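Local coordinates for protein inosine-uridine nucleoside N-ribohydrolase (PDB 4KL0) that binds calcium and probably hydrolyses N-glycosidic bonds, as nucleoside hydrolases do, although its own activity is not established, at residues P10-V15 / L364-A369; T176-I181 / P319-A324; W280-F285 / D305-Q310. All blocks are in the same frame, centred on the assembly; numbering follows the deposited sequence.

Contact 1. Residues P10-V15 / L364-A369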
# COMPACT_ATOMS: atom_id res chain seq x y z
N PRO A 10 -5.57 -4.26 -25.99
CA PRO A 10 -4.37 -4.93 -26.51
C PRO A 10 -3.10 -4.64 -25.76
O PRO A 10 -2.41 -5.60 -25.43
CB PRO A 10 -4.24 -4.35 -27.93
CG PRO A 10 -5.66 -4.09 -28.32
CD PRO A 10 -6.36 -3.63 -27.07
N THR A 11 -2.77 -3.37 -25.50
CA THR A 11 -1.52 -3.10 -24.80
C THR A 11 -1.55 -3.56 -23.31
O THR A 11 -0.52 -3.87 -22.74
CB THR A 11 -1.07 -1.63 -24.92
OG1 THR A 11 -1.89 -0.78 -24.09
CG2 THR A 11 -1.17 -1.20 -26.36
N GLU A 12 -2.72 -3.56 -22.68
CA GLU A 12 -2.80 -4.07 -21.30
C GLU A 12 -2.58 -5.59 -21.31
O GLU A 12 -1.84 -6.13 -20.50
CB GLU A 12 -4.16 -3.76 -20.68
CG GLU A 12 -4.24 -2.31 -20.19
CD GLU A 12 -5.68 -1.89 -19.91
OE1 GLU A 12 -6.67 -2.62 -20.27
OE2 GLU A 12 -5.80 -0.77 -19.35
N ALA A 13 -3.23 -6.26 -22.25
CA ALA A 13 -3.15 -7.71 -22.32
C ALA A 13 -1.68 -8.09 -22.57
O ALA A 13 -1.17 -9.04 -21.97
CB ALA A 13 -4.09 -8.27 -23.40
N ALA A 14 -0.98 -7.34 -23.43
CA ALA A 14 0.44 -7.60 -23.68
C ALA A 14 1.37 -7.42 -22.49
O ALA A 14 2.37 -8.14 -22.31
CB ALA A 14 0.95 -6.75 -24.85
N VAL A 15 1.08 -6.43 -21.64
CA VAL A 15 1.98 -6.22 -20.54
C VAL A 15 1.78 -7.33 -19.48
O VAL A 15 2.71 -7.72 -18.83
CB VAL A 15 1.87 -4.81 -19.89
CG1 VAL A 15 0.67 -4.72 -19.04
CG2 VAL A 15 3.08 -4.54 -19.04
N LEU A 364 0.70 -1.72 -16.46
CA LEU A 364 0.64 -2.91 -15.59
C LEU A 364 -0.33 -2.76 -14.40
O LEU A 364 -1.11 -3.69 -14.10
CB LEU A 364 2.02 -3.32 -15.12
CG LEU A 364 2.01 -4.61 -14.31
CD1 LEU A 364 1.55 -5.79 -15.19
CD2 LEU A 364 3.38 -4.84 -13.76
N LEU A 365 -0.31 -1.60 -13.73
CA LEU A 365 -1.30 -1.36 -12.67
C LEU A 365 -2.71 -1.47 -13.24
O LEU A 365 -3.55 -2.16 -12.63
CB LEU A 365 -1.11 0.02 -12.02
CG LEU A 365 0.13 0.11 -11.14
CD1 LEU A 365 0.47 1.60 -10.87
CD2 LEU A 365 0.04 -0.63 -9.79
N SER A 366 -3.00 -0.86 -14.40
CA SER A 366 -4.35 -0.97 -14.99
C SER A 366 -4.68 -2.43 -15.35
O SER A 366 -5.79 -2.91 -15.06
CB SER A 366 -4.49 -0.01 -16.19
OG SER A 366 -5.80 -0.15 -16.79
N ALA A 367 -3.74 -3.13 -16.00
CA ALA A 367 -3.95 -4.55 -16.35
C ALA A 367 -4.28 -5.42 -15.14
O ALA A 367 -5.26 -6.18 -15.16
CB ALA A 367 -2.77 -5.10 -17.13
N LEU A 368 -3.48 -5.28 -14.07
CA LEU A 368 -3.71 -6.09 -12.91
C LEU A 368 -5.06 -5.78 -12.25
O LEU A 368 -5.77 -6.70 -11.86
CB LEU A 368 -2.55 -5.91 -11.92
CG LEU A 368 -1.15 -6.38 -12.36
CD1 LEU A 368 -0.12 -5.78 -11.42
CD2 LEU A 368 -1.03 -7.91 -12.33
N ALA A 369 -5.39 -4.49 -12.09
CA ALA A 369 -6.64 -4.18 -11.41
C ALA A 369 -7.86 -4.65 -12.23
O ALA A 369 -8.81 -5.25 -11.68
CB ALA A 369 -6.74 -2.76 -11.13
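Glu12 reaches across to Ser366 and takes the one hydrogen bond between the two segments: the serine OG donates to OE2 of Glu12 over a distance of 2.6 Å. The hydroxyl does not lie in the carboxylate plane but comes from above it, 50° out. Glu12 leaves its helix with CG beside its own backbone nitrogen and runs extended from there, which carries the carboxylate across to Ser366. The other oxygen, OE1, is used elsewhere: it pairs with Lys370, one turn beyond Ser366, in a salt bridge and accepts from the backbone nitrogen of Thr9, just ahead of the helix. With both oxygens engaged, the buried carboxylate is fixed in rotation, and the lysine probably helps to keep it ionised.

Helix 10-20, near the N-terminus of the model, lies almost perpendicular to helix 358-372, near its C-terminus. The two short segments cross at -87° with 8.7 Å between their axes, so the N-terminal helix is laid across the C-terminal one on the outside of the Rossmann-like core. What permits this spacing at the crossing is Ala367, whose CB sits 3.6 Å from the backbone O of Glu12 and 4.0 Å from CB of the same residue. Beside it, Val15 puts one methyl into the seam: CG1 stands between the backbone N and the carbonyl carbon (chi1 77°), resting 3.9 Å from the CA of Leu364 and 4.0 Å from CB of Ala367. Leu364 has CG anti to its backbone N, and its CD1 branch meets the same valine methyl at 4.1 Å. On the far side of helix 358-372, Leu365 and Leu368 pack on helices 317-325 and 41-54.

Contact 2. Residues T176-I181 / P319-A324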
# COMPACT_ATOMS: atom_id res chain seq x y z
N THR A 176 9.59 -4.39 2.53
CA THR A 176 9.47 -3.32 1.54
C THR A 176 8.45 -2.34 2.10
O THR A 176 7.39 -2.76 2.56
CB THR A 176 8.90 -3.85 0.18
OG1 THR A 176 9.73 -4.94 -0.27
CG2 THR A 176 8.92 -2.81 -0.92
N ILE A 177 8.80 -1.07 2.11
CA ILE A 177 8.03 -0.10 2.92
C ILE A 177 7.73 1.12 2.07
O ILE A 177 8.62 1.61 1.35
CB ILE A 177 8.89 0.43 4.14
CG1 ILE A 177 9.32 -0.73 5.03
CG2 ILE A 177 8.09 1.50 4.96
CD1 ILE A 177 10.39 -0.29 6.11
N MET A 178 6.52 1.66 2.16
CA MET A 178 6.18 2.92 1.54
C MET A 178 6.49 3.97 2.59
O MET A 178 5.75 4.14 3.57
CB MET A 178 4.66 2.90 1.20
CG MET A 178 4.18 4.00 0.23
SD MET A 178 4.19 5.74 0.88
CE MET A 178 5.44 6.41 -0.26
N GLY A 179 7.64 4.61 2.45
CA GLY A 179 8.17 5.30 3.61
C GLY A 179 9.14 6.38 3.16
O GLY A 179 8.91 7.01 2.16
N GLY A 180 10.19 6.58 3.94
CA GLY A 180 11.20 7.54 3.51
C GLY A 180 12.36 7.46 4.48
O GLY A 180 12.21 7.09 5.65
N ILE A 181 13.53 7.79 3.95
CA ILE A 181 14.79 7.64 4.63
C ILE A 181 15.20 9.03 5.11
O ILE A 181 15.21 9.98 4.30
CB ILE A 181 15.82 7.07 3.59
CG1 ILE A 181 15.45 5.60 3.22
CG2 ILE A 181 17.25 7.14 4.12
CD1 ILE A 181 16.37 5.01 2.15
N PRO A 319 0.24 0.59 -4.20
CA PRO A 319 0.36 -0.46 -5.22
C PRO A 319 1.76 -0.53 -5.77
O PRO A 319 2.24 -1.63 -6.00
CB PRO A 319 -0.58 0.05 -6.31
CG PRO A 319 -1.65 0.72 -5.55
CD PRO A 319 -0.93 1.47 -4.44
N LEU A 320 2.41 0.61 -5.96
CA LEU A 320 3.77 0.56 -6.44
C LEU A 320 4.70 -0.11 -5.44
O LEU A 320 5.67 -0.75 -5.83
CB LEU A 320 4.29 1.97 -6.75
CG LEU A 320 3.66 2.52 -8.03
CD1 LEU A 320 3.90 4.07 -8.11
CD2 LEU A 320 4.27 1.86 -9.27
N THR A 321 4.44 0.08 -4.15
CA THR A 321 5.27 -0.57 -3.11
C THR A 321 5.18 -2.08 -3.22
O THR A 321 6.19 -2.78 -3.15
CB THR A 321 4.82 -0.07 -1.72
OG1 THR A 321 4.98 1.35 -1.70
CG2 THR A 321 5.64 -0.67 -0.61
N LEU A 322 3.95 -2.57 -3.41
CA LEU A 322 3.77 -3.99 -3.63
C LEU A 322 4.50 -4.48 -4.90
O LEU A 322 5.20 -5.54 -4.84
CB LEU A 322 2.27 -4.34 -3.66
CG LEU A 322 2.04 -5.84 -3.96
CD1 LEU A 322 2.61 -6.67 -2.84
CD2 LEU A 322 0.56 -6.13 -4.10
N LEU A 323 4.41 -3.72 -5.98
CA LEU A 323 5.12 -4.09 -7.21
C LEU A 323 6.62 -4.10 -6.93
O LEU A 323 7.35 -4.97 -7.44
CB LEU A 323 4.76 -3.16 -8.37
CG LEU A 323 3.29 -3.22 -8.84
CD1 LEU A 323 3.10 -2.37 -10.09
CD2 LEU A 323 2.86 -4.66 -9.17
N ALA A 324 7.08 -3.18 -6.09
CA ALA A 324 8.51 -3.16 -5.75
C ALA A 324 8.97 -4.32 -4.87
O ALA A 324 10.19 -4.60 -4.80
CB ALA A 324 8.88 -1.76 -5.12
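Thr321 and Thr176 share one rotamer, and it sets how the two residues meet: in each the methyl CG2 is anti to the backbone nitrogen (chi1 -59° and -55°), while OG1 lies beside that nitrogen. The two side chains slide past each other in opposite directions, and their methyls meet at 3.9 Å, CG2 to CG2. The methyl of Thr176 also comes within 3.5 Å of the backbone O of Thr321, and it reaches Ala324, with CG2 to CB at 4.3 Å. From the helix, CG2 of Thr321 is laid against the strand backbone, 3.7 Å from the N of Met178 and 3.8 Å from the C of Ile177.

Met178 crosses Thr321 at about a right angle, with its CB 3.3 Å from the threonine OG1. No hydrogen bond joins the two segments; that OG1 is bonded to the backbone O of Tyr317, one turn back in its own helix. Beyond CB the methionine bends away from the helix segment; its side chain lies about 3 Å, between nearest atoms, from that of Asp318, which binds the calcium ion together with Asp35, Asp42 and Ile151. Small, branched threonines and an alanine probably allow the helix to lie close on the sheet right beside the metal site, its axis 8.1 Å from the strand's and nearly antiparallel to it.

Strand 172-178 is an inner strand of the Rossmann-like sheet, bonded to strand 146-150 through Thr176 and Met178 and to strand 221-224 through Ile177. Helix 317-325 covers one face of this sheet, touching Leu224 as well, and is itself flanked by helices 41-54 and 358-372.

Contact 3. Residues W280-F285 / D305-Q310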
# COMPACT_ATOMS: atom_id res chain seq x y z
N TRP A 280 -2.10 25.45 -6.94
CA TRP A 280 -1.44 24.27 -6.43
C TRP A 280 -2.21 23.04 -6.95
O TRP A 280 -1.61 22.02 -7.27
CB TRP A 280 -1.45 24.26 -4.93
CG TRP A 280 -1.07 22.95 -4.39
CD1 TRP A 280 0.18 22.52 -4.12
CD2 TRP A 280 -1.96 21.87 -4.06
NE1 TRP A 280 0.15 21.25 -3.61
CE2 TRP A 280 -1.16 20.82 -3.57
CE3 TRP A 280 -3.34 21.70 -4.12
CZ2 TRP A 280 -1.69 19.58 -3.15
CZ3 TRP A 280 -3.89 20.49 -3.68
CH2 TRP A 280 -3.05 19.44 -3.20
N PHE A 281 -3.52 23.18 -7.05
CA PHE A 281 -4.35 22.06 -7.48
C PHE A 281 -4.08 21.70 -8.96
O PHE A 281 -3.82 20.53 -9.29
CB PHE A 281 -5.83 22.34 -7.27
CG PHE A 281 -6.71 21.16 -7.57
CD1 PHE A 281 -7.04 20.84 -8.89
CD2 PHE A 281 -7.23 20.39 -6.54
CE1 PHE A 281 -7.84 19.73 -9.18
CE2 PHE A 281 -8.04 19.28 -6.84
CZ PHE A 281 -8.36 18.98 -8.18
N PHE A 282 -4.17 22.70 -9.85
CA PHE A 282 -3.79 22.44 -11.26
C PHE A 282 -2.35 21.88 -11.43
O PHE A 282 -2.09 20.96 -12.23
CB PHE A 282 -4.09 23.69 -12.13
CG PHE A 282 -5.52 23.77 -12.60
CD1 PHE A 282 -5.86 23.53 -13.93
CD2 PHE A 282 -6.53 24.00 -11.71
CE1 PHE A 282 -7.19 23.54 -14.35
CE2 PHE A 282 -7.86 24.03 -12.11
CZ PHE A 282 -8.20 23.80 -13.44
N ARG A 283 -1.40 22.39 -10.65
CA ARG A 283 -0.01 21.95 -10.75
C ARG A 283 0.20 20.54 -10.16
O ARG A 283 1.19 19.83 -10.46
CB ARG A 283 0.89 22.98 -10.06
CG ARG A 283 2.30 22.55 -9.77
CD ARG A 283 3.10 23.71 -9.18
NE ARG A 283 3.01 23.85 -7.72
CZ ARG A 283 2.44 24.88 -7.08
NH1 ARG A 283 1.87 25.86 -7.76
NH2 ARG A 283 2.44 24.94 -5.76
N THR A 284 -0.73 20.13 -9.31
CA THR A 284 -0.58 18.85 -8.68
C THR A 284 -1.31 17.77 -9.47
O THR A 284 -0.78 16.64 -9.58
CB THR A 284 -1.13 18.87 -7.27
OG1 THR A 284 -0.31 19.71 -6.45
CG2 THR A 284 -1.11 17.47 -6.66
N PHE A 285 -2.48 18.10 -9.98
CA PHE A 285 -3.38 17.10 -10.60
C PHE A 285 -3.58 17.24 -12.10
O PHE A 285 -4.13 16.33 -12.75
CB PHE A 285 -4.75 17.10 -9.91
CG PHE A 285 -4.68 16.76 -8.45
CD1 PHE A 285 -4.46 15.45 -8.01
CD2 PHE A 285 -4.76 17.78 -7.49
CE1 PHE A 285 -4.37 15.16 -6.67
CE2 PHE A 285 -4.65 17.49 -6.15
CZ PHE A 285 -4.48 16.17 -5.74
N ASP A 305 -17.50 18.77 -11.44
CA ASP A 305 -17.81 18.03 -12.67
C ASP A 305 -17.05 18.53 -13.88
O ASP A 305 -16.76 17.76 -14.78
CB ASP A 305 -19.31 18.01 -12.93
CG ASP A 305 -20.07 17.27 -11.84
OD1 ASP A 305 -19.77 16.06 -11.61
OD2 ASP A 305 -20.95 17.91 -11.20
N ALA A 306 -16.67 19.81 -13.89
CA ALA A 306 -15.84 20.33 -14.96
C ALA A 306 -14.35 20.20 -14.71
O ALA A 306 -13.55 20.42 -15.61
CB ALA A 306 -16.23 21.79 -15.32
N ILE A 307 -13.97 19.85 -13.47
CA ILE A 307 -12.56 19.63 -13.12
C ILE A 307 -12.09 18.14 -13.28
O ILE A 307 -11.00 17.88 -13.82
CB ILE A 307 -12.30 20.09 -11.67
CG1 ILE A 307 -12.42 21.62 -11.59
CG2 ILE A 307 -10.91 19.63 -11.23
CD1 ILE A 307 -11.31 22.33 -12.34
N TRP A 308 -12.92 17.22 -12.80
CA TRP A 308 -12.67 15.76 -12.94
C TRP A 308 -12.10 15.41 -14.32
O TRP A 308 -10.99 14.83 -14.41
CB TRP A 308 -13.93 14.94 -12.63
CG TRP A 308 -13.74 13.40 -12.56
CD1 TRP A 308 -14.49 12.45 -13.20
CD2 TRP A 308 -12.76 12.66 -11.77
NE1 TRP A 308 -14.04 11.18 -12.88
CE2 TRP A 308 -12.99 11.29 -12.00
CE3 TRP A 308 -11.73 13.05 -10.89
CZ2 TRP A 308 -12.22 10.29 -11.38
CZ3 TRP A 308 -10.96 12.05 -10.28
CH2 TRP A 308 -11.21 10.70 -10.53
N PRO A 309 -12.78 15.85 -15.42
CA PRO A 309 -12.20 15.56 -16.74
C PRO A 309 -10.81 16.15 -17.02
O PRO A 309 -10.05 15.66 -17.85
CB PRO A 309 -13.22 16.19 -17.72
CG PRO A 309 -14.49 16.24 -16.97
CD PRO A 309 -14.09 16.51 -15.52
N GLN A 310 -10.46 17.25 -16.38
CA GLN A 310 -9.12 17.77 -16.68
C GLN A 310 -7.99 17.08 -15.90
O GLN A 310 -6.77 17.25 -16.19
CB GLN A 310 -9.06 19.26 -16.38
CG GLN A 310 -9.83 20.12 -17.37
CD GLN A 310 -9.53 21.56 -17.09
OE1 GLN A 310 -8.36 21.95 -17.07
NE2 GLN A 310 -10.55 22.33 -16.75
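Ile307 sets one methyl against each of two rings, CG2 on Phe281 and CD1 on Phe282, and this is the tight, apolar part of the contact. Its CG2 lies 3.7 Å from CE1 of Phe281, while CD1, at the end of the other branch, lies 3.6 Å from CZ of Phe282; both side chains cross the isoleucine at a slant. Phe281 has CG opposite its backbone N (chi1 -174°), which sends the ring out from the helix toward Ile307. Phe285 CD2 sits over the centre of one face of the Phe281 ring, and Trp265 of helix 248-269 meets that ring edge-to-face.

The other side is more open, with Phe282 and Gln310 both only partly buried. Here Gln310, extended beyond CG, brings its OE1 to the edge of the Phe282 ring, near the ring plane and 3.4 Å from CE1, with amide and ring planes 66° apart.

Helix 278-285 and the short helical turns of 304-310 are thus joined, away from the calcium site, without any hydrogen bond between the two segments. Cohesion rests on dispersion between methyls and rings, helped perhaps by a weak electrostatic attraction between the amide oxygen and the polarised ring-edge hydrogens.

Contacts 1 and 2 are neighbours in the fold, their centres 21 Å apart, and they touch directly: Leu365 and Leu368 of helix 358-372 pack on Pro319, Leu320 and Leu323 of helix 317-325. Packing therefore runs from strand 172-178 through helix 317-325 and then helix 358-372 to helix 10-20. Contact 3 stands apart, its centre 25 Å from that of contact 1 and 26 Å from that of contact 2, and about 13 Å from each at the nearest atoms. Along the chain, contact 1 joins the two ends, contact 2 falls within that span, and contact 3 lies between the two segments of contact 2. After strand 221-224 the chain leaves the sheet, builds the helical region of contact 3, and returns through helix 317-325 beside the calcium site.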